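Local coordinates for uncharacterized protein (Streptococcus pneumoniae, PDB 3LFT) that binds L-tryptophan between its two lobes and probably serves as the substrate-binding component of an ABC transporter, at residues H116-K127 and E153-L163; K214-A222 and G227-D235. All coordinates share one frame; numbering follows the deposited sequence. Where two conformers were deposited one is given.

Contact 1 (H116-K127 and E153-L163); sequences HNPAQQQVELIK and EFKAYAEKAGL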
loop_
_atom_site.group_PDB
_atom_site.type_symbol
_atom_site.label_atom_id
_atom_site.label_comp_id
_atom_site.label_asym_id
_atom_site.label_seq_id
_atom_site.Cartn_x
_atom_site.Cartn_y
_atom_site.Cartn_z
ATOM N N HIS A 116 -0.007 -2.889 7.472
ATOM C CA HIS A 116 -1.391 -3.105 7.873
ATOM C C HIS A 116 -2.158 -1.780 7.885
ATOM O O HIS A 116 -1.704 -0.791 8.463
ATOM C CB HIS A 116 -1.407 -3.729 9.275
ATOM C CG HIS A 116 -2.786 -3.960 9.805
ATOM N ND1 HIS A 116 -3.395 -3.116 10.709
ATOM C CD2 HIS A 116 -3.687 -4.929 9.526
ATOM C CE1 HIS A 116 -4.617 -3.558 10.963
ATOM N NE2 HIS A 116 -4.817 -4.651 10.259
ATOM N N ASN A 117 -3.323 -1.744 7.256
ATOM C CA ASN A 117 -4.103 -0.507 7.227
ATOM C C ASN A 117 -4.784 -0.184 8.551
ATOM O O ASN A 117 -5.496 -1.029 9.091
ATOM C CB ASN A 117 -5.172 -0.570 6.139
ATOM C CG ASN A 117 -5.843 0.783 5.934
ATOM O OD1 ASN A 117 -5.133 1.785 5.667
ATOM N ND2 ASN A 117 -7.166 0.853 6.073
ATOM N N PRO A 118 -4.580 1.039 9.088
ATOM C CA PRO A 118 -5.156 1.362 10.404
ATOM C C PRO A 118 -6.621 1.780 10.277
ATOM O O PRO A 118 -6.990 2.958 10.400
ATOM C CB PRO A 118 -4.264 2.496 10.918
ATOM C CG PRO A 118 -3.681 3.092 9.742
ATOM C CD PRO A 118 -3.594 2.045 8.657
ATOM N N ALA A 119 -7.462 0.778 10.050
ATOM C CA ALA A 119 -8.868 1.016 9.797
ATOM C C ALA A 119 -9.584 1.694 10.960
ATOM O O ALA A 119 -10.381 2.599 10.742
ATOM C CB ALA A 119 -9.567 -0.291 9.430
ATOM N N GLN A 120 -9.354 1.222 12.179
ATOM C CA GLN A 120 -10.017 1.825 13.335
ATOM C C GLN A 120 -9.730 3.318 13.420
ATOM O O GLN A 120 -10.648 4.132 13.619
ATOM C CB GLN A 120 -9.609 1.114 14.631
ATOM C CG GLN A 120 -10.205 1.754 15.896
ATOM C CD GLN A 120 -9.821 1.037 17.182
ATOM O OE1 GLN A 120 -9.440 -0.136 17.167
ATOM N NE2 GLN A 120 -9.923 1.741 18.304
ATOM N N GLN A 121 -8.461 3.670 13.267
ATOM C CA GLN A 121 -8.064 5.080 13.316
ATOM C C GLN A 121 -8.638 5.895 12.175
ATOM O O GLN A 121 -8.991 7.066 12.360
ATOM C CB GLN A 121 -6.550 5.248 13.354
ATOM C CG GLN A 121 -5.887 4.905 14.673
ATOM C CD GLN A 121 -4.390 4.990 14.537
ATOM O OE1 GLN A 121 -3.729 3.989 14.257
ATOM N NE2 GLN A 121 -3.844 6.201 14.679
ATOM N N GLN A 122 -8.774 5.295 10.996
ATOM C CA GLN A 122 -9.398 5.996 9.879
ATOM C C GLN A 122 -10.868 6.258 10.162
ATOM O O GLN A 122 -11.355 7.363 9.885
ATOM C CB GLN A 122 -9.215 5.206 8.589
ATOM C CG GLN A 122 -7.774 5.232 8.120
ATOM C CD GLN A 122 -7.489 4.288 6.975
ATOM O OE1 GLN A 122 -8.347 3.506 6.562
ATOM N NE2 GLN A 122 -6.268 4.343 6.470
ATOM N N VAL A 123 -11.571 5.250 10.689
ATOM C CA VAL A 123 -12.974 5.461 11.066
ATOM C C VAL A 123 -13.095 6.582 12.103
ATOM O O VAL A 123 -13.940 7.460 11.962
ATOM C CB VAL A 123 -13.636 4.145 11.541
ATOM C CG1 VAL A 123 -14.962 4.420 12.211
ATOM C CG2 VAL A 123 -13.823 3.215 10.355
ATOM N N GLU A 124 -12.230 6.562 13.116
ATOM C CA GLU A 124 -12.263 7.606 14.146
ATOM C C GLU A 124 -12.028 8.987 13.523
ATOM O O GLU A 124 -12.689 9.952 13.891
ATOM C CB GLU A 124 -11.275 7.304 15.291
ATOM C CG GLU A 124 -11.712 6.123 16.169
ATOM C CD GLU A 124 -10.591 5.472 16.992
ATOM O OE1 GLU A 124 -9.384 5.677 16.710
ATOM O OE2 GLU A 124 -10.932 4.710 17.924
ATOM N N LEU A 125 -11.117 9.076 12.561
ATOM C CA LEU A 125 -10.829 10.356 11.898
ATOM C C LEU A 125 -12.028 10.852 11.091
ATOM O O LEU A 125 -12.364 12.041 11.115
ATOM C CB LEU A 125 -9.601 10.228 11.000
ATOM C CG LEU A 125 -9.133 11.523 10.300
ATOM C CD1 LEU A 125 -8.755 12.647 11.252
ATOM C CD2 LEU A 125 -7.946 11.176 9.380
ATOM N N ILE A 126 -12.670 9.935 10.367
ATOM C CA ILE A 126 -13.866 10.294 9.613
ATOM C C ILE A 126 -14.964 10.848 10.530
ATOM O O ILE A 126 -15.585 11.873 10.218
ATOM C CB ILE A 126 -14.395 9.101 8.794
ATOM C CG1 ILE A 126 -13.367 8.732 7.704
ATOM C CG2 ILE A 126 -15.770 9.440 8.168
ATOM C CD1 ILE A 126 -13.614 7.355 7.053
ATOM N N LYS A 127 -15.197 10.167 11.652
ATOM C CA LYS A 127 -16.188 10.600 12.638
ATOM C C LYS A 127 -15.855 11.970 13.226
ATOM O O LYS A 127 -16.761 12.763 13.494
ATOM C CB LYS A 127 -16.288 9.579 13.772
ATOM C CG LYS A 127 -16.841 8.230 13.369
ATOM C CD LYS A 127 -18.333 8.244 13.053
ATOM C CE LYS A 127 -19.160 8.538 14.286
ATOM N NZ LYS A 127 -20.583 8.182 14.026
ATOM N N GLU A 153 -12.198 -5.345 7.020
ATOM C CA GLU A 153 -11.867 -4.800 8.338
ATOM C C GLU A 153 -12.446 -3.405 8.528
ATOM O O GLU A 153 -12.985 -3.072 9.581
ATOM C CB GLU A 153 -10.345 -4.813 8.545
ATOM C CG GLU A 153 -9.747 -6.215 8.674
ATOM C CD GLU A 153 -8.288 -6.209 9.093
ATOM O OE1 GLU A 153 -7.812 -5.189 9.658
ATOM O OE2 GLU A 153 -7.625 -7.244 8.861
ATOM N N PHE A 154 -12.339 -2.580 7.496
ATOM C CA PHE A 154 -12.871 -1.225 7.555
ATOM C C PHE A 154 -14.383 -1.221 7.736
ATOM O O PHE A 154 -14.908 -0.478 8.541
ATOM C CB PHE A 154 -12.427 -0.414 6.319
ATOM C CG PHE A 154 -12.928 1.018 6.310
ATOM C CD1 PHE A 154 -12.194 2.026 6.927
ATOM C CD2 PHE A 154 -14.129 1.348 5.686
ATOM C CE1 PHE A 154 -12.644 3.340 6.898
ATOM C CE2 PHE A 154 -14.581 2.664 5.645
ATOM C CZ PHE A 154 -13.837 3.665 6.278
ATOM N N LYS A 155 -15.065 -2.075 6.991
ATOM C CA LYS A 155 -16.525 -2.159 7.083
ATOM C C LYS A 155 -16.952 -2.545 8.501
ATOM O O LYS A 155 -17.906 -1.989 9.046
ATOM C CB LYS A 155 -17.051 -3.158 6.041
ATOM C CG LYS A 155 -18.543 -3.179 5.843
ATOM C CD LYS A 155 -18.905 -4.175 4.738
ATOM C CE LYS A 155 -20.392 -4.499 4.707
ATOM N NZ LYS A 155 -21.233 -3.348 4.274
ATOM N N ALA A 156 -16.238 -3.484 9.106
ATOM C CA ALA A 156 -16.588 -3.920 10.458
ATOM C C ALA A 156 -16.463 -2.767 11.469
ATOM O O ALA A 156 -17.371 -2.520 12.265
ATOM C CB ALA A 156 -15.754 -5.121 10.872
ATOM N N TYR A 157 -15.359 -2.023 11.396
ATOM C CA TYR A 157 -15.165 -0.872 12.281
ATOM C C TYR A 157 -16.146 0.258 12.021
ATOM O O TYR A 157 -16.670 0.871 12.959
ATOM C CB TYR A 157 -13.737 -0.344 12.183
ATOM C CG TYR A 157 -12.767 -1.119 13.028
ATOM C CD1 TYR A 157 -12.874 -1.114 14.422
ATOM C CD2 TYR A 157 -11.738 -1.857 12.442
ATOM C CE1 TYR A 157 -11.991 -1.830 15.210
ATOM C CE2 TYR A 157 -10.845 -2.586 13.227
ATOM C CZ TYR A 157 -10.980 -2.560 14.610
ATOM O OH TYR A 157 -10.106 -3.270 15.403
ATOM N N ALA A 158 -16.396 0.542 10.747
ATOM C CA ALA A 158 -17.311 1.617 10.384
ATOM C C ALA A 158 -18.711 1.356 10.913
ATOM O O ALA A 158 -19.356 2.256 11.447
ATOM C CB ALA A 158 -17.346 1.810 8.893
ATOM N N GLU A 159 -19.169 0.117 10.769
ATOM C CA GLU A 159 -20.509 -0.250 11.217
ATOM C C GLU A 159 -20.656 -0.051 12.732
ATOM O O GLU A 159 -21.677 0.480 13.202
ATOM C CB GLU A 159 -20.815 -1.687 10.797
ATOM N N LYS A 160 -19.627 -0.439 13.489
ATOM C CA LYS A 160 -19.600 -0.250 14.947
ATOM C C LYS A 160 -19.684 1.214 15.381
ATOM O O LYS A 160 -20.250 1.526 16.448
ATOM C CB LYS A 160 -18.351 -0.889 15.566
ATOM C CG LYS A 160 -18.502 -2.360 15.880
ATOM C CD LYS A 160 -17.357 -2.848 16.744
ATOM C CE LYS A 160 -17.455 -4.346 16.972
ATOM N NZ LYS A 160 -16.571 -4.810 18.087
ATOM N N ALA A 161 -19.139 2.095 14.543
ATOM C CA ALA A 161 -19.139 3.534 14.782
ATOM C C ALA A 161 -20.375 4.215 14.196
ATOM O O ALA A 161 -20.491 5.441 14.236
ATOM C CB ALA A 161 -17.868 4.165 14.230
ATOM N N GLY A 162 -21.291 3.416 13.654
ATOM C CA GLY A 162 -22.563 3.920 13.173
ATOM C C GLY A 162 -22.568 4.454 11.759
ATOM O O GLY A 162 -23.467 5.209 11.383
ATOM N N LEU A 163 -21.577 4.040 10.972
ATOM C CA LEU A 163 -21.494 4.403 9.564
ATOM C C LEU A 163 -21.908 3.224 8.691
ATOM O O LEU A 163 -21.925 2.082 9.146
ATOM C CB LEU A 163 -20.060 4.810 9.216
ATOM C CG LEU A 163 -19.541 6.060 9.925
ATOM C CD1 LEU A 163 -18.044 6.167 9.758
ATOM C CD2 LEU A 163 -20.222 7.309 9.373
HETATM O O HOH W 1 -7.106 -3.104 8.064
#
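Val123 and Phe154 lie at the heart of a helix-helix packing in one alpha/beta lobe of the periplasmic-binding-protein fold. The axes of helices 119-127 and 153-160 come within 8.9 Å; the helices run in the same general direction but cross at -41°, on the same side of the parallel sheet that contains strands 135-141 and 164-170. Phe154 is a knob in a hole formed by Ala119, Gln122, Val123 and Ile126. With CG anti to the backbone N (chi1 -179°), its ring reaches across to helix 119-127, where Ile126 CD1 meets the ring edge in plane, 3.8 Å from Phe154 CZ. The ring also stacks with Trp191.

Val123 divides its two methyls: CG2 lies 3.7 Å from Phe154 CE1 and also touches Ala158, whereas CG1 is turned the other way along the helix to Ala161 CB. Ala119 is small enough to let the backbones close in, its CB packing against Phe154 CA and the Tyr157 ring. On the outer side, Gln120 lays its CB over one face of Tyr157, 3.8 Å from the centroid and almost along the ring normal, a CH-pi contact. The Gln120 amide is held by an almost straight bond from NE2 to Glu124 OE2.

Polar bonds fasten both ends. His116 NE2 donates to the syn lone pair of Glu153 OE1 at 3.1 Å, bent to 144° at the hydrogen, and a water donates both to that oxygen and to Asn117 O. At the other end, Gly162 closes a Schellman motif after helix 153-160. Lys127, bent at chi2 and chi3, runs past Leu163 in the opposite sense, CD beside Leu163 CD1, and its NZ meets Ala161 O at 2.8 Å, nearly along the C=O axis.

Contact 2 (K214-A222 and G227-D235); sequences KPIYPSATA and GGLASVVID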
loop_
_atom_site.group_PDB
_atom_site.type_symbol
_atom_site.label_atom_id
_atom_site.label_comp_id
_atom_site.label_asym_id
_atom_site.label_seq_id
_atom_site.Cartn_x
_atom_site.Cartn_y
_atom_site.Cartn_z
ATOM N N LYS A 214 -17.433 15.553 -2.655
ATOM C CA LYS A 214 -17.480 14.662 -1.502
ATOM C C LYS A 214 -16.076 14.589 -0.942
ATOM O O LYS A 214 -15.118 14.568 -1.701
ATOM C CB LYS A 214 -17.890 13.247 -1.905
ATOM C CG LYS A 214 -19.208 13.139 -2.625
ATOM C CD LYS A 214 -20.272 13.976 -1.949
ATOM C CE LYS A 214 -21.473 14.102 -2.850
ATOM N NZ LYS A 214 -22.611 14.627 -2.087
ATOM N N PRO A 215 -15.931 14.519 0.384
ATOM C CA PRO A 215 -14.573 14.302 0.899
ATOM C C PRO A 215 -14.048 12.914 0.538
ATOM O O PRO A 215 -14.808 11.935 0.543
ATOM C CB PRO A 215 -14.759 14.401 2.410
ATOM C CG PRO A 215 -16.201 14.127 2.642
ATOM C CD PRO A 215 -16.925 14.664 1.459
ATOM N N ILE A 216 -12.754 12.842 0.247
ATOM C CA ILE A 216 -12.067 11.584 -0.048
ATOM C C ILE A 216 -11.092 11.298 1.084
ATOM O O ILE A 216 -10.298 12.176 1.483
ATOM C CB ILE A 216 -11.300 11.645 -1.378
ATOM C CG1 ILE A 216 -12.203 12.112 -2.520
ATOM C CG2 ILE A 216 -10.721 10.282 -1.729
ATOM C CD1 ILE A 216 -11.393 12.617 -3.733
ATOM N N TYR A 217 -11.158 10.078 1.609
ATOM C CA TYR A 217 -10.224 9.599 2.628
ATOM C C TYR A 217 -9.392 8.449 2.032
ATOM O O TYR A 217 -9.742 7.270 2.190
ATOM C CB TYR A 217 -10.998 9.103 3.843
ATOM C CG TYR A 217 -11.627 10.179 4.699
ATOM C CD1 TYR A 217 -10.914 10.715 5.772
ATOM C CD2 TYR A 217 -12.930 10.639 4.480
ATOM C CE1 TYR A 217 -11.487 11.660 6.611
ATOM C CE2 TYR A 217 -13.502 11.620 5.323
ATOM C CZ TYR A 217 -12.762 12.115 6.366
ATOM O OH TYR A 217 -13.304 13.049 7.223
ATOM N N PRO A 218 -8.297 8.780 1.332
ATOM C CA PRO A 218 -7.532 7.757 0.604
ATOM C C PRO A 218 -6.292 7.376 1.408
ATOM O O PRO A 218 -5.591 8.247 1.939
ATOM C CB PRO A 218 -7.157 8.470 -0.688
ATOM C CG PRO A 218 -6.949 9.936 -0.248
ATOM C CD PRO A 218 -7.827 10.142 0.995
ATOM N N SER A 219 -6.003 6.075 1.487
ATOM C CA SER A 219 -4.982 5.538 2.402
ATOM C C SER A 219 -3.543 5.674 1.936
ATOM O O SER A 219 -2.783 4.688 1.911
ATOM C CB SER A 219 -5.319 4.080 2.734
ATOM O OG SER A 219 -6.613 3.989 3.295
ATOM N N ALA A 220 -3.149 6.893 1.562
ATOM C CA ALA A 220 -1.745 7.211 1.297
ATOM C C ALA A 220 -1.521 8.697 1.314
ATOM O O ALA A 220 -2.348 9.458 0.808
ATOM C CB ALA A 220 -1.306 6.676 -0.068
ATOM N N THR A 221 -0.387 9.113 1.874
ATOM C CA THR A 221 0.042 10.503 1.817
ATOM C C THR A 221 0.043 11.012 0.396
ATOM O O THR A 221 -0.414 12.115 0.145
ATOM C CB THR A 221 1.423 10.676 2.463
ATOM O OG1 THR A 221 1.313 10.305 3.844
ATOM C CG2 THR A 221 1.945 12.101 2.363
ATOM N N ALA A 222 0.532 10.189 -0.530
ATOM C CA ALA A 222 0.623 10.594 -1.919
ATOM C C ALA A 222 -0.738 10.889 -2.550
ATOM O O ALA A 222 -0.810 11.698 -3.468
ATOM C CB ALA A 222 1.360 9.544 -2.719
ATOM N N GLY A 227 -5.243 15.824 -3.549
ATOM C CA GLY A 227 -6.659 16.206 -3.528
ATOM C C GLY A 227 -7.516 15.433 -2.543
ATOM O O GLY A 227 -8.713 15.715 -2.412
ATOM N N GLY A 228 -6.956 14.453 -1.849
ATOM C CA GLY A 228 -7.711 13.813 -0.774
ATOM C C GLY A 228 -7.807 14.729 0.431
ATOM O O GLY A 228 -7.006 15.668 0.573
ATOM N N LEU A 229 -8.788 14.481 1.295
ATOM C CA LEU A 229 -8.977 15.274 2.490
ATOM C C LEU A 229 -8.001 14.879 3.598
ATOM O O LEU A 229 -7.303 15.736 4.150
ATOM C CB LEU A 229 -10.419 15.137 2.970
ATOM C CG LEU A 229 -10.704 15.722 4.363
ATOM C CD1 LEU A 229 -10.457 17.220 4.394
ATOM C CD2 LEU A 229 -12.123 15.391 4.825
ATOM N N ALA A 230 -7.961 13.586 3.925
ATOM C CA ALA A 230 -7.188 13.137 5.067
ATOM C C ALA A 230 -7.144 11.627 5.063
ATOM O O ALA A 230 -7.902 10.947 4.363
ATOM C CB ALA A 230 -7.848 13.626 6.369
ATOM N N SER A 231 -6.207 11.091 5.836
ATOM C CA SER A 231 -6.151 9.666 6.109
ATOM C C SER A 231 -5.312 9.398 7.355
ATOM O O SER A 231 -4.867 10.336 8.023
ATOM C CB SER A 231 -5.630 8.875 4.900
ATOM O OG SER A 231 -5.799 7.481 5.126
ATOM N N VAL A 232 -5.087 8.117 7.639
ATOM C CA VAL A 232 -4.139 7.662 8.668
ATOM C C VAL A 232 -3.248 6.655 7.957
ATOM O O VAL A 232 -3.759 5.685 7.379
ATOM C CB VAL A 232 -4.832 7.045 9.890
ATOM C CG1 VAL A 232 -3.801 6.702 10.947
ATOM C CG2 VAL A 232 -5.896 8.018 10.441
ATOM N N VAL A 233 -1.938 6.905 7.972
ATOM C CA VAL A 233 -1.032 6.226 7.046
ATOM C C VAL A 233 0.272 5.833 7.702
ATOM O O VAL A 233 0.697 6.429 8.685
ATOM C CB VAL A 233 -0.726 7.116 5.800
ATOM C CG1 VAL A 233 -2.021 7.400 5.027
ATOM C CG2 VAL A 233 -0.060 8.429 6.213
ATOM N N ILE A 234 0.887 4.819 7.109
ATOM C CA ILE A 234 2.207 4.373 7.530
ATOM C C ILE A 234 3.266 5.086 6.712
ATOM O O ILE A 234 3.039 5.446 5.546
ATOM C CB ILE A 234 2.329 2.888 7.334
ATOM C CG1 ILE A 234 1.335 2.199 8.250
ATOM C CG2 ILE A 234 3.736 2.403 7.637
ATOM C CD1 ILE A 234 0.936 0.889 7.717
ATOM N N ASP A 235 4.427 5.314 7.324
ATOM C CA ASP A 235 5.520 6.024 6.651
ATOM C C ASP A 235 6.160 5.132 5.578
ATOM O O ASP A 235 6.723 4.079 5.888
ATOM C CB ASP A 235 6.527 6.473 7.719
ATOM C CG ASP A 235 7.644 7.337 7.185
ATOM O OD1 ASP A 235 8.417 6.881 6.325
ATOM O OD2 ASP A 235 7.811 8.465 7.704
HETATM O O HOH W 2 -11.299 15.209 -0.822
HETATM O O HOH W 3 -8.055 6.221 4.293
HETATM O O HOH W 4 3.167 8.232 4.475
#
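Ile216 and Leu229 meet where two strands of the periplasmic-binding-protein fold run side by side: 216-218 is the outermost strand of the four-stranded parallel sheet, and 230-233, which begins just after Leu229, an outermost strand of a small mixed sheet. The strand axes run 16° from parallel and 5.3 Å apart, yet the direct hydrogen bonding is a single bond, from Leu229 N to Ile216 O (2.8 Å, in the carbonyl plane).

The tight part surrounds that bond. Leu229 CG, anti to the backbone N (chi1 170°), carries CD2 alongside the Tyr217 ring, 3.7 Å from Tyr217 CZ and equally close to Pro215 CB; the Tyr217 hydroxyl bonds to Thr130. Ala230 O is buried without a hydrogen-bond partner; Tyr217 CA makes a CA-H...O contact to it at 3.2 Å. Gly228 CA packs 4.0 Å from Pro218 CG.

Waters bridge the rest. One accepts from Ile216 N and donates to Gly227 O; another donates to Tyr217 O and Ser219 OG and also bonds Ser231 OG, while Ser219 OG has Val192 O as its main partner. Ala220, N-cap of helix 221-224, touches the bound tryptophan. At this more open end Val233 CG1 packs on Ala220, and a further water links Thr221 OG1 to Ile234 O, beside Val233 CG2 at 3.3 Å from Thr221 OG1.

Contact 1 pairs two helices and is only partly buried, with an apolar centre and polar ends; contact 2 joins two strand edges and is mostly buried, combining one backbone bond and bridging waters with apolar packing. Their centres lie about 14 Å apart, and helix 119-129 belongs to both neighbourhoods: one side packs on helix 145-160, while Ile126 and Leu129 cover Tyr217. Gln122 provides a polar bridge, its NE2 lying 3.0 Å from Val232 O in a probable hydrogen bond while its side chain also borders the Phe154 hole. Contact 2 reaches the tryptophan through Ala220, whereas in contact 1 the His116 side chain is about 9 Å from it.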